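Local atomic coordinates of protease VP4 (Blotched snakehead virus, PDB entry 2GEF), a protein that cleaves peptide bonds as a birnavirus serine protease with a serine/lysine catalytic dyad, probably releasing itself and its neighbours from the viral structural polyprotein. Residues A[27-32]-A[49-54]; A[72-77]-A[98-103]; A[154-159]-A[182-187]. All blocks are in the same frame, centred on the assembly; numbering follows the deposited sequence.

Contact 1. Residues A[27-32]-A[49-54]; sequences FTDGAL and IAVRGD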
ATOM      1  N   PHE A  27      12.124   8.726   5.462  1.00 21.68           N
ATOM      2  CA  PHE A  27      12.343   7.686   4.492  1.00 19.32           C
ATOM      3  C   PHE A  27      12.789   8.388   3.213  1.00 19.07           C
ATOM      4  O   PHE A  27      12.146   9.345   2.687  1.00 16.66           O
ATOM      5  CB  PHE A  27      11.013   6.943   4.199  1.00 18.04           C
ATOM      6  CG  PHE A  27      10.637   5.969   5.267  1.00 17.30           C
ATOM      7  CD1 PHE A  27       9.492   6.168   6.038  1.00 19.23           C
ATOM      8  CD2 PHE A  27      11.422   4.855   5.555  1.00 13.55           C
ATOM      9  CE1 PHE A  27       9.152   5.254   7.079  1.00 16.94           C
ATOM     10  CE2 PHE A  27      11.061   3.976   6.604  1.00 19.09           C
ATOM     11  CZ  PHE A  27       9.913   4.176   7.303  1.00 16.63           C
ATOM     12  N   THR A  28      13.865   7.858   2.680  1.00 17.88           N
ATOM     13  CA  THR A  28      14.341   8.270   1.405  1.00 15.56           C
ATOM     14  C   THR A  28      13.692   7.449   0.265  1.00 15.82           C
ATOM     15  O   THR A  28      13.884   7.743  -0.916  1.00 16.20           O
ATOM     16  CB  THR A  28      15.877   8.102   1.351  1.00 15.43           C
ATOM     17  OG1 THR A  28      16.212   6.755   1.678  1.00 16.41           O
ATOM     18  CG2 THR A  28      16.559   9.081   2.281  1.00 13.59           C
ATOM     19  N   ASP A  29      12.884   6.455   0.606  1.00 13.71           N
ATOM     20  CA  ASP A  29      12.260   5.536  -0.344  1.00 11.71           C
ATOM     21  C   ASP A  29      11.157   4.710   0.290  1.00  9.83           C
ATOM     22  O   ASP A  29      11.208   4.504   1.442  1.00  9.99           O
ATOM     23  CB  ASP A  29      13.346   4.580  -1.045  1.00  9.43           C
ATOM     24  CG  ASP A  29      14.393   3.977  -0.065  1.00 11.96           C
ATOM     25  OD1 ASP A  29      15.451   4.577   0.104  1.00 21.71           O
ATOM     26  OD2 ASP A  29      14.248   2.901   0.550  1.00 18.24           O
ATOM     27  N   GLY A  30      10.237   4.100  -0.490  1.00  9.88           N
ATOM     28  CA  GLY A  30       9.058   3.433   0.026  1.00  8.00           C
ATOM     29  C   GLY A  30       7.905   3.703  -0.929  1.00  9.31           C
ATOM     30  O   GLY A  30       8.000   4.564  -1.734  1.00  8.74           O
ATOM     31  N   ALA A  31       6.823   2.911  -0.906  1.00  8.90           N
ATOM     32  CA  ALA A  31       5.673   3.201  -1.743  1.00  6.77           C
ATOM     33  C   ALA A  31       4.424   2.965  -0.897  1.00  8.16           C
ATOM     34  O   ALA A  31       4.392   2.019  -0.056  1.00  9.64           O
ATOM     35  CB  ALA A  31       5.656   2.377  -2.990  1.00  7.34           C
ATOM     36  N   LEU A  32       3.444   3.837  -1.084  1.00  6.92           N
ATOM     37  CA  LEU A  32       2.133   3.770  -0.417  1.00  8.63           C
ATOM     38  C   LEU A  32       1.168   2.951  -1.167  1.00  7.16           C
ATOM     39  O   LEU A  32       1.107   2.983  -2.418  1.00  5.02           O
ATOM     40  CB  LEU A  32       1.510   5.199  -0.215  1.00  6.76           C
ATOM     41  CG  LEU A  32       2.424   6.055   0.682  1.00 10.34           C
ATOM     42  CD1 LEU A  32       2.172   7.581   0.340  1.00  7.97           C
ATOM     43  CD2 LEU A  32       2.301   5.827   2.330  1.00  7.55           C
ATOM     44  N   ILE A  49       2.893   1.940   4.105  1.00 15.02           N
ATOM     45  CA  ILE A  49       4.046   2.241   3.278  1.00 17.29           C
ATOM     46  C   ILE A  49       4.831   1.007   3.234  1.00 16.68           C
ATOM     47  O   ILE A  49       4.954   0.448   4.263  1.00 18.63           O
ATOM     48  CB  ILE A  49       4.945   3.388   3.747  1.00 16.67           C
ATOM     49  CG1 ILE A  49       5.818   3.784   2.532  1.00 11.30           C
ATOM     50  CG2 ILE A  49       5.753   3.077   5.107  1.00 20.06           C
ATOM     51  CD1 ILE A  49       6.631   4.928   2.732  1.00 16.25           C
ATOM     52  N   ALA A  50       5.133   0.497   2.033  1.00 17.83           N
ATOM     53  CA  ALA A  50       6.089  -0.621   1.896  1.00 18.41           C
ATOM     54  C   ALA A  50       7.490   0.031   1.746  1.00 18.39           C
ATOM     55  O   ALA A  50       7.673   0.969   0.866  1.00 14.68           O
ATOM     56  CB  ALA A  50       5.831  -1.340   0.660  1.00 17.26           C
ATOM     57  N   VAL A  51       8.444  -0.458   2.543  1.00 16.55           N
ATOM     58  CA  VAL A  51       9.916   0.035   2.427  1.00 16.51           C
ATOM     59  C   VAL A  51      10.768  -1.162   2.296  1.00 16.50           C
ATOM     60  O   VAL A  51      10.556  -2.178   2.968  1.00 17.24           O
ATOM     61  CB  VAL A  51      10.333   0.940   3.655  1.00 15.76           C
ATOM     62  CG1 VAL A  51      11.685   1.789   3.293  1.00 18.02           C
ATOM     63  CG2 VAL A  51       9.252   1.965   3.819  1.00 10.03           C
ATOM     64  N   ARG A  52      11.712  -1.096   1.393  1.00 16.65           N
ATOM     65  CA  ARG A  52      12.754  -2.186   1.332  1.00 15.66           C
ATOM     66  C   ARG A  52      13.708  -2.266   2.537  1.00 16.14           C
ATOM     67  O   ARG A  52      14.120  -1.278   3.128  1.00 14.20           O
ATOM     68  CB  ARG A  52      13.443  -2.247  -0.049  1.00 16.38           C
ATOM     69  CG  ARG A  52      14.146  -0.908  -0.550  1.00 17.69           C
ATOM     70  CD  ARG A  52      15.186  -1.142  -1.667  1.00 15.89           C
ATOM     71  NE  ARG A  52      15.919   0.101  -2.037  1.00 14.85           N
ATOM     72  CZ  ARG A  52      15.455   1.029  -2.858  1.00 17.35           C
ATOM     73  NH1 ARG A  52      16.249   2.023  -3.117  1.00 29.40           N
ATOM     74  NH2 ARG A  52      14.188   1.037  -3.351  1.00 17.16           N
ATOM     75  N   GLY A  53      13.987  -3.506   2.895  1.00 17.23           N
ATOM     76  CA  GLY A  53      14.922  -3.944   3.993  1.00 18.81           C
ATOM     77  C   GLY A  53      13.997  -4.261   5.169  1.00 18.32           C
ATOM     78  O   GLY A  53      12.776  -4.223   5.051  1.00 14.08           O
ATOM     79  N   ASP A  54      14.597  -4.537   6.313  1.00 19.31           N
ATOM     80  CA  ASP A  54      13.829  -4.852   7.473  1.00 18.57           C
ATOM     81  C   ASP A  54      13.757  -3.726   8.509  1.00 17.78           C
ATOM     82  O   ASP A  54      14.732  -3.269   9.036  1.00 16.18           O
ATOM     83  CB  ASP A  54      14.113  -6.314   7.964  1.00 23.89           C
ATOM     84  CG  ASP A  54      15.008  -6.402   9.169  1.00 23.69           C
ATOM     85  OD1 ASP A  54      15.677  -5.396   9.411  1.00 36.51           O
ATOM     86  OD2 ASP A  54      15.161  -7.478   9.783  1.00 24.92           O
TER
HETATM   87  O   HOH W   1      15.220   1.228   2.414  1.00 29.57           O
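One face of the F27 ring receives V51: the methyl CG2 sits 4.1 Å from the ring centroid and 20° off its normal, which meets the criterion for a CH-pi contact. Its sister CG1 reaches ring atom CD2 at 3.8 Å, while I49 CG2 comes to the same ring obliquely and at longer range. The second flat pair is D29 on R52. Carboxylate and guanidinium planes are only 5° apart and stacked, with D29 OD2 over one face of R52, so charge acts here without any N-H pointing at the oxygen; the polar bonds of R52 NH2 go instead to the carbonyls of A144 and L147. R52 CG lies between its own backbone N and carbonyl carbon (chi1 57°), which brings the extended arm over D29. One water donates to both D29 OD2 and R52 O, at 2.7 Å from OD2, and T28 OG1 donates to D29 OD1 from above the carboxylate plane.

Deeper in, A31 and A50 form an antiparallel hydrogen-bonded pair: A31 N gives to A50 O at 2.8 Å and A50 N to A31 O at 2.7 Å. L32 and I49 follow as a non-hydrogen-bonded pair, and L32 CD2 rests 3.9 Å from I49 CB. The backbone at G30 would press a CB against the carbonyl O of D29, and A50 O, I49 CD1 and V51 CG2 would crowd it too. The two alanines face helix 138-146, and the whole is the open end of the antiparallel beta hairpin made by strands 31-38 and 43-52.

Contact 2. Residues A[72-77]-A[98-103]; sequences DDHKVW and VKTRTD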
ATOM      1  N   ASP A  72      10.253 -14.473  -5.685  1.00 20.04           N
ATOM      2  CA  ASP A  72      11.607 -14.973  -5.583  1.00 19.00           C
ATOM      3  C   ASP A  72      11.992 -15.245  -4.094  1.00 20.26           C
ATOM      4  O   ASP A  72      13.163 -15.136  -3.783  1.00 21.70           O
ATOM      5  CB  ASP A  72      12.616 -13.948  -6.208  1.00 17.00           C
ATOM      6  CG  ASP A  72      12.428 -12.488  -5.738  1.00 17.19           C
ATOM      7  OD1 ASP A  72      11.445 -12.138  -5.031  1.00 18.42           O
ATOM      8  OD2 ASP A  72      13.250 -11.623  -6.085  1.00 14.45           O
ATOM      9  N   ASP A  73      11.059 -15.511  -3.174  1.00 17.29           N
ATOM     10  CA  ASP A  73      11.406 -16.072  -1.884  1.00 17.93           C
ATOM     11  C   ASP A  73      11.970 -15.134  -0.847  1.00 19.79           C
ATOM     12  O   ASP A  73      12.642 -15.582   0.087  1.00 19.20           O
ATOM     13  CB  ASP A  73      12.353 -17.261  -1.980  1.00 18.92           C
ATOM     14  CG  ASP A  73      11.609 -18.578  -2.328  1.00 24.48           C
ATOM     15  OD1 ASP A  73      10.540 -18.797  -1.743  1.00 26.51           O
ATOM     16  OD2 ASP A  73      12.098 -19.373  -3.185  1.00 33.80           O
ATOM     17  N   HIS A  74      11.732 -13.846  -1.044  1.00 18.59           N
ATOM     18  CA  HIS A  74      12.024 -12.811  -0.074  1.00 18.00           C
ATOM     19  C   HIS A  74      10.908 -12.669   0.913  1.00 18.57           C
ATOM     20  O   HIS A  74       9.815 -13.174   0.683  1.00 19.20           O
ATOM     21  CB  HIS A  74      12.305 -11.524  -0.812  1.00 13.52           C
ATOM     22  CG  HIS A  74      13.637 -11.552  -1.396  1.00 16.23           C
ATOM     23  ND1 HIS A  74      14.770 -11.331  -0.652  1.00 15.43           N
ATOM     24  CD2 HIS A  74      14.058 -11.931  -2.626  1.00 19.24           C
ATOM     25  CE1 HIS A  74      15.830 -11.528  -1.417  1.00 18.76           C
ATOM     26  NE2 HIS A  74      15.425 -11.894  -2.616  1.00 14.00           N
ATOM     27  N   LYS A  75      11.184 -11.959   1.990  1.00 18.39           N
ATOM     28  CA  LYS A  75      10.089 -11.639   2.972  1.00 18.61           C
ATOM     29  C   LYS A  75       9.529 -10.242   2.927  1.00 18.88           C
ATOM     30  O   LYS A  75      10.240  -9.215   2.710  1.00 17.29           O
ATOM     31  CB  LYS A  75      10.565 -11.966   4.423  1.00 16.98           C
ATOM     32  CG  LYS A  75      11.192 -13.357   4.381  1.00 15.19           C
ATOM     33  CD  LYS A  75      12.177 -13.565   5.454  1.00 22.81           C
ATOM     34  CE  LYS A  75      12.932 -14.889   5.305  1.00 28.34           C
ATOM     35  NZ  LYS A  75      12.290 -15.955   6.083  1.00 25.88           N
ATOM     36  N   VAL A  76       8.207 -10.217   3.106  1.00 19.93           N
ATOM     37  CA  VAL A  76       7.560  -8.981   3.286  1.00 18.12           C
ATOM     38  C   VAL A  76       7.081  -9.100   4.672  1.00 18.90           C
ATOM     39  O   VAL A  76       6.000  -9.677   4.852  1.00 21.13           O
ATOM     40  CB  VAL A  76       6.306  -8.744   2.388  1.00 19.38           C
ATOM     41  CG1 VAL A  76       5.764  -7.215   2.583  1.00 11.86           C
ATOM     42  CG2 VAL A  76       6.580  -9.127   0.895  1.00 18.02           C
ATOM     43  N   TRP A  77       7.832  -8.558   5.639  1.00 16.45           N
ATOM     44  CA  TRP A  77       7.371  -8.407   7.026  1.00 15.29           C
ATOM     45  C   TRP A  77       6.046  -7.564   7.207  1.00 14.63           C
ATOM     46  O   TRP A  77       5.985  -6.423   6.767  1.00 13.24           O
ATOM     47  CB  TRP A  77       8.482  -7.731   7.845  1.00 16.32           C
ATOM     48  CG  TRP A  77       9.784  -8.374   7.641  1.00 17.16           C
ATOM     49  CD1 TRP A  77      10.917  -7.876   6.967  1.00 20.72           C
ATOM     50  CD2 TRP A  77      10.148  -9.603   8.183  1.00 19.38           C
ATOM     51  NE1 TRP A  77      11.982  -8.782   7.083  1.00 22.99           N
ATOM     52  CE2 TRP A  77      11.529  -9.855   7.813  1.00 19.93           C
ATOM     53  CE3 TRP A  77       9.468 -10.531   8.967  1.00 19.01           C
ATOM     54  CZ2 TRP A  77      12.182 -11.015   8.151  1.00 20.51           C
ATOM     55  CZ3 TRP A  77      10.167 -11.726   9.335  1.00 22.87           C
ATOM     56  CH2 TRP A  77      11.495 -11.939   8.938  1.00 21.40           C
ATOM     57  N   VAL A  98       4.886 -11.120  -7.572  1.00  9.61           N
ATOM     58  CA  VAL A  98       5.963 -10.173  -7.525  1.00 10.03           C
ATOM     59  C   VAL A  98       7.353 -10.683  -7.024  1.00 11.17           C
ATOM     60  O   VAL A  98       7.508 -11.307  -5.989  1.00 10.66           O
ATOM     61  CB  VAL A  98       5.472  -8.906  -6.698  1.00  9.59           C
ATOM     62  CG1 VAL A  98       5.389  -9.229  -5.279  1.00  5.52           C
ATOM     63  CG2 VAL A  98       6.315  -7.627  -7.072  1.00 10.04           C
ATOM     64  N   LYS A  99       8.371 -10.231  -7.728  1.00 11.20           N
ATOM     65  CA  LYS A  99       9.693 -10.689  -7.477  1.00 11.36           C
ATOM     66  C   LYS A  99      10.354  -9.332  -7.136  1.00  8.36           C
ATOM     67  O   LYS A  99      10.241  -8.365  -7.849  1.00 10.04           O
ATOM     68  CB  LYS A  99      10.268 -11.362  -8.776  1.00 11.12           C
ATOM     69  CG  LYS A  99      10.055 -12.902  -8.845  1.00 14.03           C
ATOM     70  CD  LYS A  99      10.404 -13.345 -10.279  1.00 15.11           C
ATOM     71  CE  LYS A  99       9.909 -14.803 -10.756  1.00 22.99           C
ATOM     72  NZ  LYS A  99       8.462 -14.975 -11.130  1.00 23.83           N
ATOM     73  N   THR A 100      10.941  -9.246  -5.991  1.00  8.94           N
ATOM     74  CA  THR A 100      11.430  -7.994  -5.484  1.00  8.18           C
ATOM     75  C   THR A 100      12.955  -7.937  -5.352  1.00  7.58           C
ATOM     76  O   THR A 100      13.408  -6.858  -5.202  1.00  5.56           O
ATOM     77  CB  THR A 100      10.865  -7.705  -4.178  1.00  6.42           C
ATOM     78  OG1 THR A 100      11.214  -8.769  -3.306  1.00  4.06           O
ATOM     79  CG2 THR A 100       9.198  -7.448  -4.315  1.00  6.77           C
ATOM     80  N   ARG A 101      13.711  -9.078  -5.404  1.00  8.33           N
ATOM     81  CA  ARG A 101      15.163  -9.127  -5.010  1.00 10.32           C
ATOM     82  C   ARG A 101      15.541  -8.430  -3.603  1.00 10.65           C
ATOM     83  O   ARG A 101      16.695  -8.166  -3.263  1.00  9.31           O
ATOM     84  CB  ARG A 101      16.125  -8.711  -6.163  1.00 12.56           C
ATOM     85  CG  ARG A 101      15.544  -7.815  -7.290  1.00 16.33           C
ATOM     86  CD  ARG A 101      16.537  -7.358  -8.399  1.00 15.60           C
ATOM     87  NE  ARG A 101      16.087  -5.993  -8.799  1.00 25.54           N
ATOM     88  CZ  ARG A 101      16.105  -4.950  -7.959  1.00 23.18           C
ATOM     89  NH1 ARG A 101      16.574  -5.144  -6.724  1.00 24.54           N
ATOM     90  NH2 ARG A 101      15.606  -3.774  -8.301  1.00 14.65           N
ATOM     91  N   THR A 102      14.559  -8.262  -2.719  1.00 10.15           N
ATOM     92  CA  THR A 102      14.838  -7.711  -1.409  1.00  9.98           C
ATOM     93  C   THR A 102      13.680  -8.078  -0.455  1.00  9.92           C
ATOM     94  O   THR A 102      12.517  -8.273  -0.861  1.00  5.75           O
ATOM     95  CB  THR A 102      15.046  -6.155  -1.515  1.00 13.06           C
ATOM     96  OG1 THR A 102      15.229  -5.622  -0.192  1.00 18.34           O
ATOM     97  CG2 THR A 102      13.734  -5.413  -2.209  1.00  6.88           C
ATOM     98  N   ASP A 103      13.996  -8.152   0.824  1.00 10.27           N
ATOM     99  CA  ASP A 103      12.917  -8.137   1.831  1.00 11.74           C
ATOM    100  C   ASP A 103      12.242  -6.790   1.908  1.00 11.00           C
ATOM    101  O   ASP A 103      12.838  -5.773   1.615  1.00 13.63           O
ATOM    102  CB  ASP A 103      13.471  -8.519   3.242  1.00 11.14           C
ATOM    103  CG  ASP A 103      14.058  -9.954   3.271  1.00 11.67           C
ATOM    104  OD1 ASP A 103      13.815 -10.754   2.400  1.00 16.16           O
ATOM    105  OD2 ASP A 103      14.814 -10.305   4.191  1.00 22.89           O
TER
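D103 OD1 is gripped by two N-H groups from the facing segment. K75 N donates at 2.9 Å with a nearly straight N-H...O angle of 172°, and H74 ND1 donates at 3.2 Å. They approach from opposite faces of the carboxylate plane, both well out of it, so the oxygen is held between them. For H74 the oxygen lies almost in the imidazole plane, and the bond fixes the ring's rotation; a carboxylate there would tend to stabilise a protonated imidazole. The ring's flat side is also occupied: T102 N stands 3.5 Å above its plane near the centre and R101 C toward the rim, so the histidine lies against the backbone of residues 101-102.

A second carboxylate works at the other end. D72 OD2 takes R101 N at 2.7 Å through its syn lone pair, and OD1 takes T100 N at 3.1 Å, 31° out of the carboxylate plane. With CG between the backbone N and the carbonyl carbon (chi1 48°), D72 turns both oxygens to these successive amides, and T70 OG1 also bonds OD1. Between the two carboxylates, T100 OG1 closes back on T102 O at 2.8 Å, bracing the bend around R101. W77 NE1 passes D103 CB at 4.1 Å and is a buried polar atom without a partner.

Backbone bonds from K75 and W77 to L104 carry strand 75-77 alongside strand 104-109, which continues directly from the loop 98-103. Helix 138-146 meets V76 through L141, and T100 and T102 through S145.

Contact 3. Residues A[154-159]-A[182-187]; sequences AYTGCL and LPLVGM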
ATOM      1  N   ALA A 154      -0.949   6.904  -3.870  1.00  9.91           N
ATOM      2  CA  ALA A 154      -1.007   5.536  -3.286  1.00  9.74           C
ATOM      3  C   ALA A 154      -1.272   4.548  -4.389  1.00  7.80           C
ATOM      4  O   ALA A 154      -2.039   4.808  -5.312  1.00 11.74           O
ATOM      5  CB  ALA A 154      -2.125   5.485  -2.196  1.00  9.66           C
ATOM      6  N   TYR A 155      -0.778   3.343  -4.276  1.00 10.30           N
ATOM      7  CA  TYR A 155      -0.960   2.316  -5.342  1.00  8.77           C
ATOM      8  C   TYR A 155      -1.734   1.063  -4.916  1.00  8.45           C
ATOM      9  O   TYR A 155      -1.553   0.489  -3.798  1.00  8.85           O
ATOM     10  CB  TYR A 155       0.379   1.896  -5.964  1.00  8.69           C
ATOM     11  CG  TYR A 155       1.101   3.079  -6.593  1.00 11.25           C
ATOM     12  CD1 TYR A 155       0.856   3.426  -7.910  1.00  8.80           C
ATOM     13  CD2 TYR A 155       2.154   3.784  -5.885  1.00 10.91           C
ATOM     14  CE1 TYR A 155       1.528   4.542  -8.559  1.00  7.61           C
ATOM     15  CE2 TYR A 155       2.783   4.964  -6.502  1.00 11.55           C
ATOM     16  CZ  TYR A 155       2.458   5.293  -7.806  1.00 11.75           C
ATOM     17  OH  TYR A 155       2.982   6.459  -8.430  1.00  9.82           O
ATOM     18  N   THR A 156      -2.543   0.546  -5.861  1.00  8.88           N
ATOM     19  CA  THR A 156      -3.300  -0.712  -5.605  1.00  7.23           C
ATOM     20  C   THR A 156      -3.413  -1.565  -6.856  1.00  8.52           C
ATOM     21  O   THR A 156      -3.695  -1.074  -7.966  1.00  7.82           O
ATOM     22  CB  THR A 156      -4.651  -0.447  -4.874  1.00  5.99           C
ATOM     23  OG1 THR A 156      -5.031  -1.610  -4.142  1.00  8.21           O
ATOM     24  CG2 THR A 156      -5.826   0.086  -5.816  1.00  7.79           C
ATOM     25  N   GLY A 157      -3.100  -2.858  -6.714  1.00  6.20           N
ATOM     26  CA  GLY A 157      -3.181  -3.684  -7.831  1.00  9.28           C
ATOM     27  C   GLY A 157      -2.404  -4.943  -7.569  1.00 11.08           C
ATOM     28  O   GLY A 157      -1.309  -4.872  -7.031  1.00 10.65           O
ATOM     29  N   CYS A 158      -3.036  -6.093  -7.823  1.00 11.84           N
ATOM     30  CA  CYS A 158      -2.268  -7.344  -7.877  1.00 12.79           C
ATOM     31  C   CYS A 158      -1.425  -7.399  -9.134  1.00 13.50           C
ATOM     32  O   CYS A 158      -1.645  -6.627 -10.099  1.00 13.78           O
ATOM     33  CB  CYS A 158      -3.141  -8.584  -7.764  1.00 14.00           C
ATOM     34  SG  CYS A 158      -4.132  -8.593  -6.319  1.00 17.06           S
ATOM     35  N   LEU A 159      -0.413  -8.262  -9.093  1.00 13.31           N
ATOM     36  CA  LEU A 159       0.490  -8.428 -10.222  1.00 12.77           C
ATOM     37  C   LEU A 159       0.446  -9.832 -10.809  1.00 12.65           C
ATOM     38  O   LEU A 159       0.417 -10.822 -10.087  1.00 11.28           O
ATOM     39  CB  LEU A 159       1.943  -7.997  -9.914  1.00 11.82           C
ATOM     40  CG  LEU A 159       2.133  -6.456  -9.906  1.00 11.83           C
ATOM     41  CD1 LEU A 159       3.533  -6.187  -9.523  1.00 11.31           C
ATOM     42  CD2 LEU A 159       1.880  -5.903 -11.307  1.00  8.19           C
ATOM     43  N   LEU A 182      -3.626  12.596  -1.817  1.00  7.84           N
ATOM     44  CA  LEU A 182      -2.954  11.721  -2.785  1.00  8.50           C
ATOM     45  C   LEU A 182      -3.948  11.035  -3.682  1.00  8.51           C
ATOM     46  O   LEU A 182      -5.021  10.653  -3.149  1.00  8.22           O
ATOM     47  CB  LEU A 182      -2.196  10.598  -2.072  1.00  6.75           C
ATOM     48  CG  LEU A 182      -1.086  10.996  -1.132  1.00  4.91           C
ATOM     49  CD1 LEU A 182      -0.152   9.794  -0.683  1.00  4.79           C
ATOM     50  CD2 LEU A 182      -0.153  12.105  -1.812  1.00  2.00           C
ATOM     51  N   PRO A 183      -3.604  10.890  -5.007  1.00  8.38           N
ATOM     52  CA  PRO A 183      -4.318   9.970  -5.808  1.00  9.10           C
ATOM     53  C   PRO A 183      -4.149   8.506  -5.514  1.00 10.45           C
ATOM     54  O   PRO A 183      -3.074   8.030  -5.099  1.00 10.46           O
ATOM     55  CB  PRO A 183      -3.873  10.337  -7.266  1.00 11.02           C
ATOM     56  CG  PRO A 183      -2.419  10.735  -7.058  1.00 12.00           C
ATOM     57  CD  PRO A 183      -2.592  11.615  -5.815  1.00  7.29           C
ATOM     58  N   LEU A 184      -5.286   7.805  -5.695  1.00 12.65           N
ATOM     59  CA  LEU A 184      -5.287   6.350  -5.897  1.00 10.32           C
ATOM     60  C   LEU A 184      -4.947   5.966  -7.360  1.00 10.61           C
ATOM     61  O   LEU A 184      -5.600   6.448  -8.275  1.00 10.31           O
ATOM     62  CB  LEU A 184      -6.542   5.711  -5.421  1.00 10.23           C
ATOM     63  CG  LEU A 184      -6.435   4.175  -5.340  1.00 10.58           C
ATOM     64  CD1 LEU A 184      -5.443   3.710  -4.398  1.00  2.00           C
ATOM     65  CD2 LEU A 184      -7.829   3.492  -5.001  1.00  5.15           C
ATOM     66  N   VAL A 185      -3.850   5.197  -7.534  1.00  7.78           N
ATOM     67  CA  VAL A 185      -3.355   4.871  -8.812  1.00  7.93           C
ATOM     68  C   VAL A 185      -3.299   3.353  -8.930  1.00  6.75           C
ATOM     69  O   VAL A 185      -2.893   2.604  -7.996  1.00  9.25           O
ATOM     70  CB  VAL A 185      -1.942   5.483  -9.050  1.00  5.30           C
ATOM     71  CG1 VAL A 185      -1.421   5.132 -10.437  1.00 10.10           C
ATOM     72  CG2 VAL A 185      -1.998   6.997  -8.921  1.00  8.25           C
ATOM     73  N   GLY A 186      -3.767   2.868 -10.034  1.00  6.69           N
ATOM     74  CA  GLY A 186      -3.696   1.413 -10.228  1.00  7.02           C
ATOM     75  C   GLY A 186      -4.908   0.836 -10.932  1.00  8.41           C
ATOM     76  O   GLY A 186      -5.257   1.354 -11.997  1.00  5.50           O
HETATM   77  N   MSE A 187      -5.454  -0.305 -10.447  1.00  6.48           N
HETATM   78  CA  MSE A 187      -6.599  -0.854 -11.157  1.00 11.92           C
HETATM   79  C   MSE A 187      -7.534  -1.486 -10.131  1.00  9.20           C
HETATM   80  O   MSE A 187      -7.075  -2.302  -9.292  1.00  7.71           O
HETATM   81  CB  MSE A 187      -6.227  -1.980 -12.157  1.00  9.77           C
HETATM   82  CG  MSE A 187      -5.521  -1.672 -13.384  1.00 17.59           C
HETATM   83 SE   MSE A 187      -5.465  -3.321 -14.431  1.00 28.60          SE
HETATM   84  CE  MSE A 187      -7.208  -3.001 -15.325  1.00 16.02           C
TER
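Y155 lies alongside V185, the two side chains pointing the same way, and ring atom CE1 comes to 3.5 Å from V185 CG1. The ring meets this methyl obliquely, with CD1 and CE1 both close to V185 CB as well. Y155 CG stands anti to its carbonyl carbon (chi1 -60°), and the ring thus runs beside the neighbouring strand; its hydroxyl goes on to bond H206 ND1, while helix 200-209 covers this face through A207 and H206. On the other face, A154 and L184 pair, and the leucine extends along the sheet to T156: L184 CD1 is 3.9 Å from T156 CG2, the two side chains crossing at a slant.

Four backbone bonds fix the parallel register. A154 and T156 each use both N and O: A154 reaches P183 O and V185 N, and T156 reaches V185 O and the N of selenomethionine M187. The shortest of the four is A154 N to P183 O at 2.7 Å. This alternation is that of a parallel pair, although the short axes of 154-156 and 184-186 are turned by 39°. G186 CA makes a C-H...O contact with T156 O at 3.4 Å; with this backbone conformation a CB would run into that oxygen and into the carbonyl of V185.

T156 OG1 is anti to the backbone N (chi1 -154°) and weakly bonded to K173 NZ, and the T156 side chain also touches S136. The two strands, joined through a connection that includes helix 170-178, thus form a parallel pair beside the Ser/Lys catalytic dyad.

The contacts follow one another along the chain, each closing before the next opens. Contacts 1 and 2 have centres 13 Å apart and reach the same mixed sheet, in which strand 104-109 runs beside both 43-52 and 75-77; G53 N probably bonds D103 O between them. Contact 3 belongs to the four-stranded sheet, about 16 Å from contact 1 and 19 Å from contact 2 between centres. The two sheets meet where L32 O probably accepts from Y155 N; separately, V98 packs from its loop on L159. Contact 3 lies at the dyad, while A50 and V98 bring contacts 1 and 2 within about 11 Å of the S136 side chain. Contacts 1 and 3 are buried, contact 2 superficial.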